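Local coordinates for protein metallo-beta-lactamase (Serratia marcescens, PDB 5AXO) that hydrolyses the beta-lactam ring of antibiotics such as carbapenems at an active site that binds two zinc ions, at residues G24-V29 and A213-V218; S70-E75 and F172-T177; D4-Q9 and T44-Q49; V99-T104 and S118-S123. All coordinates share one frame; numbering follows the deposited sequence.

Contact 1: residues G24-V29 and A213-V218. With NA (sodium ion), chain E; ZN (zinc ion), chain C; LMP ((2~{S},3~{R},4~{S})-2-[(2~{S},3~{R})-1,3-bis(oxidanyl)-1-oxidanylidene-butan-2-yl]-4-[(3~{S},5~{S})-5-(dimethylcarbamoy l)pyrrolidin-3-yl]sulfanyl-3-methyl-3,4-dihydro-2~{H}-pyrrole-5-carboxylic acid), chain R.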
# COMPACT_ATOMS: atom_id res chain seq x y z
N GLY A 24 2.83 -9.91 -9.48
CA GLY A 24 2.61 -9.23 -10.74
C GLY A 24 1.49 -8.19 -10.72
O GLY A 24 1.50 -7.24 -11.51
N GLY A 25 0.54 -8.38 -9.83
CA GLY A 25 -0.65 -7.56 -9.76
C GLY A 25 -0.78 -6.65 -8.56
O GLY A 25 -1.66 -5.79 -8.55
N ILE A 26 -0.06 -6.93 -7.49
CA ILE A 26 -0.23 -6.18 -6.24
C ILE A 26 1.14 -5.75 -5.73
O ILE A 26 2.04 -6.58 -5.61
CB ILE A 26 -0.97 -6.97 -5.14
CG1 ILE A 26 -2.34 -7.41 -5.67
CG2 ILE A 26 -1.07 -6.13 -3.86
CD1 ILE A 26 -3.36 -6.29 -5.75
N SER A 27 1.30 -4.49 -5.39
CA SER A 27 2.56 -3.99 -4.85
C SER A 27 2.82 -4.50 -3.45
O SER A 27 1.92 -4.52 -2.58
CB SER A 27 2.54 -2.48 -4.84
OG SER A 27 2.48 -2.00 -6.17
N ALA A 28 4.10 -4.81 -3.19
CA ALA A 28 4.60 -4.85 -1.83
C ALA A 28 6.02 -4.35 -1.91
O ALA A 28 6.70 -4.56 -2.94
CB ALA A 28 4.58 -6.25 -1.25
N VAL A 29 6.50 -3.66 -0.88
CA VAL A 29 7.80 -3.01 -0.90
C VAL A 29 8.58 -3.40 0.33
O VAL A 29 8.02 -3.43 1.44
CB VAL A 29 7.68 -1.47 -0.97
CG1 VAL A 29 8.94 -0.77 -0.45
CG2 VAL A 29 7.37 -1.02 -2.39
N ALA A 213 1.99 2.68 -6.26
CA ALA A 213 0.59 2.57 -5.93
C ALA A 213 0.27 1.13 -5.52
O ALA A 213 0.84 0.19 -6.07
CB ALA A 213 -0.26 2.97 -7.12
N ALA A 214 -0.65 0.95 -4.59
CA ALA A 214 -0.99 -0.40 -4.10
C ALA A 214 -1.35 -1.40 -5.22
O ALA A 214 -0.89 -2.55 -5.24
CB ALA A 214 -2.10 -0.29 -3.09
N HIS A 215 -2.08 -0.90 -6.21
CA HIS A 215 -2.21 -1.58 -7.50
C HIS A 215 -1.18 -0.91 -8.40
O HIS A 215 -1.33 0.24 -8.76
CB HIS A 215 -3.63 -1.41 -8.09
CG HIS A 215 -4.65 -2.23 -7.37
ND1 HIS A 215 -4.89 -3.55 -7.68
CD2 HIS A 215 -5.38 -1.95 -6.28
CE1 HIS A 215 -5.73 -4.05 -6.79
NE2 HIS A 215 -6.04 -3.10 -5.91
N PRO A 216 -0.12 -1.64 -8.78
CA PRO A 216 1.06 -0.96 -9.34
C PRO A 216 0.78 -0.23 -10.62
O PRO A 216 1.43 0.77 -10.95
CB PRO A 216 2.10 -2.08 -9.50
CG PRO A 216 1.31 -3.34 -9.44
CD PRO A 216 0.15 -3.05 -8.53
N GLU A 217 -0.14 -0.77 -11.40
CA GLU A 217 -0.47 -0.11 -12.68
C GLU A 217 -1.15 1.25 -12.56
O GLU A 217 -1.14 2.03 -13.52
CB GLU A 217 -1.30 -1.03 -13.56
CG GLU A 217 -2.73 -1.30 -13.13
CD GLU A 217 -2.97 -2.15 -11.89
OE1 GLU A 217 -2.04 -2.75 -11.29
OE2 GLU A 217 -4.15 -2.05 -11.46
N VAL A 218 -1.63 1.60 -11.38
CA VAL A 218 -2.17 2.90 -11.15
C VAL A 218 -1.16 3.97 -11.51
O VAL A 218 -1.52 5.01 -12.10
CB VAL A 218 -2.73 2.99 -9.71
CG1 VAL A 218 -3.00 4.44 -9.30
CG2 VAL A 218 -3.99 2.15 -9.60
NA NA E . -0.54 -4.74 -12.57
ZN ZN C . -7.14 -3.46 -4.15
C1 LMP R . -10.74 -3.09 -7.23
C2 LMP R . -10.23 -1.69 -6.85
C3 LMP R . -9.13 -2.03 -5.86
O7A LMP R . -8.82 -2.20 -12.60
C6A LMP R . -8.01 -2.83 -11.93
N7A LMP R . -7.67 -4.09 -12.21
C9A LMP R . -6.53 -4.78 -11.63
C8A LMP R . -8.39 -4.89 -13.20
C5A LMP R . -7.33 -2.18 -10.75
C2A LMP R . -8.12 -2.44 -9.47
N3A LMP R . -7.26 -0.71 -10.92
C4A LMP R . -7.38 -0.09 -9.59
C1A LMP R . -8.04 -1.14 -8.69
S21 LMP R . -9.67 -0.64 -8.22
C31 LMP R . -8.39 -0.96 -5.18
O31 LMP R . -8.50 0.20 -5.64
O32 LMP R . -7.58 -1.24 -4.15
N4 LMP R . -8.99 -3.26 -5.62
C11 LMP R . -12.25 -3.21 -6.93
C5 LMP R . -9.81 -4.09 -6.49
C6 LMP R . -10.38 -5.24 -5.62
C61 LMP R . -11.31 -4.86 -4.44
O62 LMP R . -11.09 -3.57 -3.85
C62 LMP R . -11.23 -5.88 -3.30
C7 LMP R . -11.13 -6.16 -6.55
O71 LMP R . -12.04 -6.87 -6.16
O72 LMP R . -10.70 -6.26 -7.78
O HOH W 1 -3.71 -4.82 -9.92
O HOH W 2 -8.64 -3.64 -2.72
O HOH W 3 -2.45 -6.66 -12.82
O HOH W 4 -0.78 -4.12 -15.45
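Ile26 lays its terminal methyl against the imidazole of His215, with CD1 3.4 Å from CE1, the two side chains running side by side and pointing the same way. They form one wall of the zinc site in the alpha-beta/beta-alpha sandwich of the metallo-beta-lactamases, where the loop between strands 18-20 and 29-31 of one sheet meets the loop that follows strand 210-213 of the other. An aliphatic residue suits this spot because it packs on the ring without competing for the metal. Over the centre of one face of the His215 ring lies C1A of the bound ring-opened carbapenem, LMP, while NE2 coordinates a zinc ion at 2.1 Å, a metal shared with Asp76 and His77. The other nitrogen is used as well: His215 ND1 donates to a water 2.8 Å away, lying in the ring plane, and this water gives its own protons to Gly25 O (2.6 Å) and Glu217 OE1 (3.0 Å). Held at both nitrogens, the ring has its rotation fixed. Ser27 fastens the backbones together. Its N donates almost straight to Ala214 O (2.9 Å, 166°), and its hydroxyl OG, small enough to sit against the ring of Pro216, donates to Ala213 O at 2.7 Å. The bend of Glu217 at chi2 (-70°) turns its carboxylate back, so that OE1 reaches both that water and a sodium ion, the latter at 2.8 Å.

Contact 2: residues S70-E75 and F172-T177. With ZN (zinc ion), chain B; NA (sodium ion), chain K; LMP ((2~{S},3~{R},4~{S})-2-[(2~{S},3~{R})-1,3-bis(oxidanyl)-1-oxidanylidene-butan-2-yl]-4-[(3~{S},5~{S})-5-(dimethylcarbamoy l)pyrrolidin-3-yl]sulfanyl-3-methyl-3,4-dihydro-2~{H}-pyrrole-5-carboxylic acid), chain R.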
# COMPACT_ATOMS: atom_id res chain seq x y z
N SER A 70 0.45 -1.89 6.70
CA SER A 70 -0.70 -2.18 5.87
C SER A 70 -1.26 -0.89 5.29
O SER A 70 -1.51 0.06 6.06
CB SER A 70 -1.79 -2.83 6.73
OG SER A 70 -3.00 -3.02 6.01
N THR A 71 -1.43 -0.82 3.98
CA THR A 71 -2.24 0.21 3.40
C THR A 71 -3.71 0.09 3.78
O THR A 71 -4.25 1.00 4.48
CB THR A 71 -2.11 0.25 1.87
OG1 THR A 71 -2.44 -1.01 1.34
CG2 THR A 71 -0.75 0.72 1.40
N HIS A 72 -4.37 -0.97 3.35
CA HIS A 72 -5.71 -1.22 3.85
C HIS A 72 -6.06 -2.68 3.78
O HIS A 72 -5.39 -3.53 3.19
CB HIS A 72 -6.72 -0.37 3.03
CG HIS A 72 -6.98 -0.88 1.64
ND1 HIS A 72 -6.29 -0.43 0.54
CD2 HIS A 72 -7.88 -1.78 1.15
CE1 HIS A 72 -6.72 -1.05 -0.55
NE2 HIS A 72 -7.70 -1.86 -0.21
N SER A 73 -7.18 -2.98 4.44
CA SER A 73 -7.53 -4.32 4.89
C SER A 73 -8.50 -5.03 3.96
O SER A 73 -9.61 -5.38 4.37
CB SER A 73 -8.10 -4.25 6.30
OG SER A 73 -9.12 -3.27 6.38
N HIS A 74 -8.07 -5.22 2.71
CA HIS A 74 -8.79 -6.13 1.78
C HIS A 74 -7.88 -7.29 1.37
O HIS A 74 -6.63 -7.17 1.45
CB HIS A 74 -9.23 -5.37 0.53
CG HIS A 74 -10.29 -4.37 0.78
ND1 HIS A 74 -10.47 -3.27 -0.04
CD2 HIS A 74 -11.25 -4.32 1.73
CE1 HIS A 74 -11.52 -2.61 0.39
NE2 HIS A 74 -12.01 -3.22 1.46
N GLU A 75 -8.47 -8.38 0.90
CA GLU A 75 -7.72 -9.59 0.66
C GLU A 75 -6.58 -9.40 -0.30
O GLU A 75 -5.59 -10.11 -0.23
CB GLU A 75 -8.66 -10.68 0.12
CG GLU A 75 -9.20 -10.42 -1.28
CD GLU A 75 -10.07 -11.53 -1.88
OE1 GLU A 75 -9.74 -12.71 -1.71
OE2 GLU A 75 -11.08 -11.20 -2.54
N PHE A 172 4.21 5.15 -0.85
CA PHE A 172 3.42 3.95 -1.11
C PHE A 172 1.98 4.38 -0.93
O PHE A 172 1.46 4.52 0.19
CB PHE A 172 3.82 2.79 -0.18
CG PHE A 172 3.35 1.43 -0.64
CD1 PHE A 172 2.02 1.09 -0.67
CD2 PHE A 172 4.27 0.47 -1.04
CE1 PHE A 172 1.58 -0.19 -1.04
CE2 PHE A 172 3.84 -0.79 -1.44
CZ PHE A 172 2.50 -1.11 -1.44
N ALA A 173 1.30 4.51 -2.07
CA ALA A 173 0.01 5.17 -2.13
C ALA A 173 -1.11 4.14 -1.94
O ALA A 173 -1.27 3.20 -2.74
CB ALA A 173 -0.15 5.91 -3.46
N ASP A 174 -1.88 4.28 -0.86
CA ASP A 174 -3.07 3.49 -0.68
C ASP A 174 -4.05 3.78 -1.79
O ASP A 174 -3.98 4.81 -2.49
CB ASP A 174 -3.69 3.80 0.68
CG ASP A 174 -4.76 2.79 1.12
OD1 ASP A 174 -4.80 1.71 0.55
OD2 ASP A 174 -5.55 3.18 2.01
N SER A 175 -4.96 2.85 -1.97
CA SER A 175 -6.06 3.03 -2.91
C SER A 175 -7.01 4.13 -2.47
O SER A 175 -7.41 4.17 -1.31
CB SER A 175 -6.83 1.72 -3.04
OG SER A 175 -5.97 0.66 -3.47
N LEU A 176 -7.42 4.95 -3.41
CA LEU A 176 -8.33 6.08 -3.19
C LEU A 176 -9.63 5.88 -3.96
O LEU A 176 -10.27 6.86 -4.35
CB LEU A 176 -7.64 7.36 -3.63
CG LEU A 176 -6.29 7.67 -2.99
CD1 LEU A 176 -5.75 8.98 -3.50
CD2 LEU A 176 -6.34 7.65 -1.48
N THR A 177 -9.99 4.64 -4.26
CA THR A 177 -11.06 4.35 -5.20
C THR A 177 -12.41 4.12 -4.56
O THR A 177 -12.58 3.33 -3.63
CB THR A 177 -10.68 3.10 -6.00
OG1 THR A 177 -10.43 2.04 -5.08
CG2 THR A 177 -9.48 3.38 -6.85
ZN ZN B . -9.19 -2.50 -1.43
NA NA K . -3.82 0.84 7.43
C1 LMP R . -10.74 -3.09 -7.23
C2 LMP R . -10.23 -1.69 -6.85
C3 LMP R . -9.13 -2.03 -5.86
O7A LMP R . -8.82 -2.20 -12.60
C6A LMP R . -8.01 -2.83 -11.93
N7A LMP R . -7.67 -4.09 -12.21
C9A LMP R . -6.53 -4.78 -11.63
C8A LMP R . -8.39 -4.89 -13.20
C5A LMP R . -7.33 -2.18 -10.75
C2A LMP R . -8.12 -2.44 -9.47
N3A LMP R . -7.26 -0.71 -10.92
C4A LMP R . -7.38 -0.09 -9.59
C1A LMP R . -8.04 -1.14 -8.69
S21 LMP R . -9.67 -0.64 -8.22
C31 LMP R . -8.39 -0.96 -5.18
O31 LMP R . -8.50 0.20 -5.64
O32 LMP R . -7.58 -1.24 -4.15
N4 LMP R . -8.99 -3.26 -5.62
C11 LMP R . -12.25 -3.21 -6.93
C5 LMP R . -9.81 -4.09 -6.49
C6 LMP R . -10.38 -5.24 -5.62
C61 LMP R . -11.31 -4.86 -4.44
O62 LMP R . -11.09 -3.57 -3.85
C62 LMP R . -11.23 -5.88 -3.30
C7 LMP R . -11.13 -6.16 -6.55
O71 LMP R . -12.04 -6.87 -6.16
O72 LMP R . -10.70 -6.26 -7.78
O HOH W 5 -5.18 -1.55 7.00
O HOH W 2 -8.64 -3.64 -2.72
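His72 and Asp174 make the one hydrogen bond across this contact: ND1 donates to OD1 at 2.6 Å (161° at the hydrogen). The oxygen offers its syn lone pair and lies close to the ring plane, although the ring and carboxylate planes are 39° apart. Asp174 reaches the histidine with CG anti to its backbone N (chi1 -166°), and OD1 takes a second, weak bond from Ser175 N. Apolar packing is supplied by Thr71, whose CG2 methyl meets Phe172 CD1 at 3.5 Å and sits equally near CE1, the two side chains crossing at about a right angle. A threonine fits here because it is two-sided: the methyl goes to the phenyl ring, while OG1 bonds to Asp41. Metal bonds come from the His-X-His-X-Asp-His motif of the metallo-beta-lactamase superfamily (His72, His74, Asp76, His77), set after strand 65-69: His72 NE2 and His74 ND1 each bind a zinc ion at 2.0 Å, and His150 and a water complete its ligands. The product LMP is held by hydroxyls of segment 172-177: Thr177 OG1 donates to its carboxylate O31 at 2.7 Å, and in one of its two conformers Ser175 can donate from OG to O32. Asp174 is thus a second-shell residue that aims a first-shell ligand, and its carboxylate would probably polarise the imidazole and make NE2 a stronger donor to zinc.

Contact 3: residues D4-Q9 and T44-Q49. With LMP ((2~{S},3~{R},4~{S})-2-[(2~{S},3~{R})-1,3-bis(oxidanyl)-1-oxidanylidene-butan-2-yl]-4-[(3~{S},5~{S})-5-(dimethylcarbamoy l)pyrrolidin-3-yl]sulfanyl-3-methyl-3,4-dihydro-2~{H}-pyrrole-5-carboxylic acid), chain R.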
# COMPACT_ATOMS: atom_id res chain seq x y z
N ASP A 4 -1.90 -11.40 -12.43
CA ASP A 4 -2.88 -11.74 -11.41
C ASP A 4 -2.37 -11.32 -10.02
O ASP A 4 -1.17 -11.12 -9.79
CB ASP A 4 -3.21 -13.25 -11.45
CG ASP A 4 -4.16 -13.64 -12.61
OD1 ASP A 4 -4.69 -12.75 -13.30
OD2 ASP A 4 -4.46 -14.85 -12.74
N TRP A 5 -3.28 -11.24 -9.07
CA TRP A 5 -2.95 -10.73 -7.73
C TRP A 5 -1.87 -11.58 -7.04
O TRP A 5 -1.15 -11.10 -6.16
CB TRP A 5 -4.14 -10.75 -6.78
CG TRP A 5 -5.23 -9.81 -7.04
CD1 TRP A 5 -5.23 -8.79 -7.92
CD2 TRP A 5 -6.52 -9.85 -6.45
NE1 TRP A 5 -6.43 -8.12 -7.85
CE2 TRP A 5 -7.24 -8.77 -6.96
CE3 TRP A 5 -7.13 -10.66 -5.47
CZ2 TRP A 5 -8.57 -8.52 -6.61
CZ3 TRP A 5 -8.46 -10.42 -5.13
CH2 TRP A 5 -9.13 -9.33 -5.66
N SER A 6 -1.83 -12.87 -7.35
CA SER A 6 -0.92 -13.79 -6.69
C SER A 6 0.25 -14.20 -7.57
O SER A 6 0.99 -15.12 -7.19
CB SER A 6 -1.64 -15.06 -6.21
OG SER A 6 -2.75 -14.77 -5.40
N SER A 7 0.41 -13.58 -8.72
CA SER A 7 1.38 -14.08 -9.69
C SER A 7 2.80 -13.83 -9.22
O SER A 7 3.13 -12.75 -8.71
CB SER A 7 1.16 -13.46 -11.07
OG SER A 7 1.14 -12.06 -11.01
N PRO A 8 3.71 -14.76 -9.53
CA PRO A 8 5.12 -14.43 -9.36
C PRO A 8 5.55 -13.19 -10.12
O PRO A 8 4.99 -12.81 -11.13
CB PRO A 8 5.82 -15.68 -9.92
CG PRO A 8 4.86 -16.79 -9.57
CD PRO A 8 3.52 -16.17 -9.92
N GLN A 9 6.55 -12.50 -9.57
CA GLN A 9 7.12 -11.33 -10.17
C GLN A 9 8.56 -11.17 -9.66
O GLN A 9 8.80 -11.14 -8.44
CB GLN A 9 6.32 -10.08 -9.71
CG GLN A 9 7.00 -8.77 -10.06
CD GLN A 9 7.15 -8.57 -11.52
OE1 GLN A 9 6.19 -8.81 -12.29
NE2 GLN A 9 8.35 -8.18 -11.96
N THR A 44 -1.86 -11.17 -1.52
CA THR A 44 -2.87 -12.17 -1.18
C THR A 44 -2.29 -13.25 -0.31
O THR A 44 -1.09 -13.33 -0.12
CB THR A 44 -3.43 -12.80 -2.44
OG1 THR A 44 -2.35 -13.46 -3.10
CG2 THR A 44 -4.02 -11.81 -3.36
N GLU A 45 -3.15 -14.15 0.19
CA GLU A 45 -2.70 -15.28 0.96
C GLU A 45 -1.71 -16.11 0.12
O GLU A 45 -0.63 -16.43 0.58
CB GLU A 45 -3.90 -16.14 1.41
CG GLU A 45 -3.54 -17.40 2.18
CD GLU A 45 -4.76 -18.23 2.56
OE1 GLU A 45 -5.88 -17.88 2.14
OE2 GLU A 45 -4.60 -19.11 3.41
N LYS A 46 -2.10 -16.47 -1.11
CA LYS A 46 -1.17 -17.22 -1.96
C LYS A 46 0.08 -16.38 -2.27
O LYS A 46 1.20 -16.90 -2.30
CB LYS A 46 -1.87 -17.65 -3.25
CG LYS A 46 -2.84 -18.81 -3.07
CD LYS A 46 -3.49 -19.18 -4.41
CE LYS A 46 -4.86 -18.52 -4.60
NZ LYS A 46 -4.83 -17.06 -4.86
N GLY A 47 -0.12 -15.08 -2.43
CA GLY A 47 0.96 -14.16 -2.75
C GLY A 47 2.02 -14.04 -1.67
O GLY A 47 3.14 -13.70 -1.97
N ALA A 48 1.68 -14.37 -0.42
CA ALA A 48 2.70 -14.29 0.64
C ALA A 48 3.91 -15.19 0.26
O ALA A 48 5.03 -14.89 0.60
CB ALA A 48 2.12 -14.75 1.96
N GLN A 49 3.67 -16.33 -0.39
CA GLN A 49 4.78 -17.20 -0.72
C GLN A 49 5.67 -16.58 -1.79
O GLN A 49 6.89 -16.79 -1.81
CB GLN A 49 4.24 -18.55 -1.21
CG GLN A 49 3.40 -19.28 -0.16
CD GLN A 49 4.08 -19.47 1.18
OE1 GLN A 49 5.23 -19.90 1.24
NE2 GLN A 49 3.42 -19.06 2.25
C1 LMP R . -10.74 -3.09 -7.23
C2 LMP R . -10.23 -1.69 -6.85
C3 LMP R . -9.13 -2.03 -5.86
O7A LMP R . -8.82 -2.20 -12.60
C6A LMP R . -8.01 -2.83 -11.93
N7A LMP R . -7.67 -4.09 -12.21
C9A LMP R . -6.53 -4.78 -11.63
C8A LMP R . -8.39 -4.89 -13.20
C5A LMP R . -7.33 -2.18 -10.75
C2A LMP R . -8.12 -2.44 -9.47
N3A LMP R . -7.26 -0.71 -10.92
C4A LMP R . -7.38 -0.09 -9.59
C1A LMP R . -8.04 -1.14 -8.69
S21 LMP R . -9.67 -0.64 -8.22
C31 LMP R . -8.39 -0.96 -5.18
O31 LMP R . -8.50 0.20 -5.64
O32 LMP R . -7.58 -1.24 -4.15
N4 LMP R . -8.99 -3.26 -5.62
C11 LMP R . -12.25 -3.21 -6.93
C5 LMP R . -9.81 -4.09 -6.49
C6 LMP R . -10.38 -5.24 -5.62
C61 LMP R . -11.31 -4.86 -4.44
O62 LMP R . -11.09 -3.57 -3.85
C62 LMP R . -11.23 -5.88 -3.30
C7 LMP R . -11.13 -6.16 -6.55
O71 LMP R . -12.04 -6.87 -6.16
O72 LMP R . -10.70 -6.26 -7.78
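Trp5 rests its CB on the CG2 methyl of Thr44, 3.6 Å away, and from there its side chain leads off toward the active site. With CG anti to the carbonyl carbon (chi1 -70°), the indole is carried past this methyl to the ligand, and the two side chains cross at about a right angle. Further along, CE3 on the six-membered ring still touches the same methyl, at 3.9 Å from Thr44 CG2. At the far rim CZ2 meets carboxylate oxygen O72 of the bound carbapenem product LMP at 3.3 Å, and CH2 lies near O71; the carboxylate carbon C7 sits at the edge of the indole, in its plane. A large flat aromatic suits the position because it is long enough to touch Thr44 with one end and the ligand with the other, packing on Ile26 and Asp76 on the way. The neighbouring residue makes the polar half of the contact. Ser6 OG is 2.7 Å from Thr44 OG1, and either could be the donor; OG also receives a weak bond from Lys46 NZ at 3.1 Å. Thr44 OG1, placed between its backbone N and carbonyl carbon (chi1 62°), in turn accepts from Gly47 N at 2.8 Å, a capping bond. Without a side chain, Gly47 leaves room for OG1 there, and its CA comes within 4.4 Å of Ser6 CA. The two hydroxyls accept from the Lys46 ammonium, weakly, and from Gly47 N, so the N-terminal loop is tied by hydrogen bonds to the turn that leads into the helix.

Contact 4: residues V99-T104 and S118-S123. With NA (sodium ion), chain L.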
# COMPACT_ATOMS: atom_id res chain seq x y z
N VAL A 99 -7.59 -1.98 12.15
CA VAL A 99 -6.96 -2.97 13.01
C VAL A 99 -7.80 -4.26 13.21
O VAL A 99 -7.31 -5.38 13.06
CB VAL A 99 -6.55 -2.36 14.37
CG1 VAL A 99 -6.17 -3.44 15.38
CG2 VAL A 99 -5.41 -1.37 14.21
N ASP A 100 -9.08 -4.09 13.53
CA ASP A 100 -9.92 -5.22 13.79
C ASP A 100 -10.15 -6.09 12.54
O ASP A 100 -10.12 -7.30 12.60
CB ASP A 100 -11.24 -4.74 14.38
CG ASP A 100 -12.04 -5.86 14.94
OD1 ASP A 100 -11.50 -6.57 15.80
OD2 ASP A 100 -13.18 -6.08 14.48
N THR A 101 -10.17 -5.43 11.37
CA THR A 101 -10.31 -6.16 10.13
C THR A 101 -9.07 -6.99 9.86
O THR A 101 -9.16 -8.13 9.40
CB THR A 101 -10.55 -5.22 8.94
OG1 THR A 101 -11.64 -4.33 9.23
CG2 THR A 101 -10.83 -6.00 7.69
N LEU A 102 -7.88 -6.43 10.13
CA LEU A 102 -6.65 -7.22 9.91
C LEU A 102 -6.60 -8.40 10.89
O LEU A 102 -6.05 -9.43 10.53
CB LEU A 102 -5.41 -6.38 10.10
CG LEU A 102 -5.23 -5.33 9.00
CD1 LEU A 102 -4.04 -4.46 9.34
CD2 LEU A 102 -5.06 -5.92 7.60
N ARG A 103 -7.06 -8.19 12.13
CA ARG A 103 -7.04 -9.30 13.11
C ARG A 103 -7.97 -10.43 12.74
O ARG A 103 -7.66 -11.59 12.99
CB ARG A 103 -7.43 -8.79 14.47
CG ARG A 103 -6.33 -7.94 15.05
CD ARG A 103 -6.74 -7.37 16.37
NE ARG A 103 -5.60 -6.76 17.01
CZ ARG A 103 -5.66 -5.91 18.02
NH1 ARG A 103 -6.84 -5.49 18.47
NH2 ARG A 103 -4.55 -5.44 18.55
N THR A 104 -9.13 -10.10 12.18
CA THR A 104 -10.16 -11.11 11.94
C THR A 104 -10.22 -11.59 10.48
O THR A 104 -10.83 -12.62 10.18
CB THR A 104 -11.54 -10.58 12.30
OG1 THR A 104 -11.89 -9.47 11.46
CG2 THR A 104 -11.59 -10.13 13.78
N SER A 118 -14.30 -10.83 -0.09
CA SER A 118 -13.95 -12.15 0.45
C SER A 118 -13.06 -11.99 1.67
O SER A 118 -12.14 -11.15 1.69
CB SER A 118 -13.24 -12.99 -0.59
OG SER A 118 -14.14 -13.31 -1.64
N ASN A 119 -13.32 -12.81 2.69
CA ASN A 119 -12.53 -12.80 3.90
C ASN A 119 -11.14 -13.31 3.64
O ASN A 119 -10.88 -13.96 2.62
CB ASN A 119 -13.15 -13.69 4.99
CG ASN A 119 -14.51 -13.23 5.46
OD1 ASN A 119 -14.95 -12.15 5.20
ND2 ASN A 119 -15.16 -14.10 6.19
N PHE A 120 -10.20 -12.95 4.50
CA PHE A 120 -8.82 -13.38 4.34
C PHE A 120 -8.26 -13.78 5.74
O PHE A 120 -8.95 -13.62 6.76
CB PHE A 120 -7.98 -12.28 3.66
CG PHE A 120 -7.98 -10.98 4.42
CD1 PHE A 120 -8.94 -10.00 4.15
CD2 PHE A 120 -6.99 -10.68 5.35
CE1 PHE A 120 -8.94 -8.80 4.81
CE2 PHE A 120 -7.02 -9.50 6.04
CZ PHE A 120 -7.97 -8.53 5.75
N PRO A 121 -7.04 -14.34 5.80
CA PRO A 121 -6.60 -14.86 7.10
C PRO A 121 -6.33 -13.72 8.08
O PRO A 121 -5.63 -12.75 7.75
CB PRO A 121 -5.31 -15.61 6.74
CG PRO A 121 -5.48 -16.02 5.31
CD PRO A 121 -6.22 -14.87 4.68
N GLY A 122 -6.81 -13.85 9.30
CA GLY A 122 -6.50 -12.89 10.31
C GLY A 122 -5.04 -12.95 10.75
O GLY A 122 -4.42 -14.00 10.75
N SER A 123 -4.49 -11.79 11.11
CA SER A 123 -3.10 -11.65 11.52
C SER A 123 -2.99 -11.48 13.03
O SER A 123 -3.82 -10.86 13.63
CB SER A 123 -2.46 -10.46 10.79
OG SER A 123 -1.06 -10.34 11.07
NA NA L . -11.83 -1.92 7.75
O HOH W 6 -11.15 -14.50 8.08
O HOH W 7 -12.08 -3.19 5.33
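Thr101 is the first residue of helix 99-104 to meet the loop 118-123: its carbonyl O lies 3.9 Å from Phe120 CZ, and its CG2 methyl lies near the same CZ atom, more loosely. The hydroxyl OG1 turns elsewhere, binding a sodium ion at 2.8 Å beside Asn98. At Leu102 both halves of the residue work. CD2 packs on Phe120 CZ at 4.3 Å, an apolar contact that suits leucine, while the carbonyl O accepts from Ser123 N at 2.9 Å with an angle of 163° at the hydrogen. Phe120 can reach back to the helix because its CG stands between backbone N and carbonyl carbon (chi1 58°). Arg103 O receives a CA-H...O contact from Gly122 CA at 3.2 Å, an approach that glycine permits, having no CB to stand in the way. The Arg103 side chain is extended from CG to NE, its NH2 bonded to Val126 O and one guanidinium face resting on Val99 CG1, 3.6 Å above the plane. Thr104 ends the helix; a water donates to both its O, at 2.8 Å, and Phe120 O. The last carbonyls of the helix are thus met by a backbone amide, a CA-H and a water. The whole belongs to the beta-alpha-beta crossover between the neighbouring parallel strands 91-95 and 126-129, with the returning loop folded against the C-terminal end of the helix.

Contacts 1 and 2 supply ligands to the two zinc ions: His215 serves one, His72 and His74 the other, and one water binds both metals. Their centres are 10 Å apart, and Ala214 N probably bonds to Ala173 O at 3.0 Å, tying the end of strand 166-173 to the loop that follows strand 210-213. Contact 3 brings Trp5 to the ligand, its CD1 packing on Ile26 CD1 of contact 1 at 3.8 Å. Contacts 1, 2 and 3 all touch LMP. Contact 4, with its centre 14 Å from that of contact 2, does not; it backs the metal loop instead, Phe120 CE1 lying 3.5 Å from Ser73 O. Glu45 and Pro121 bridge contacts 3 and 4.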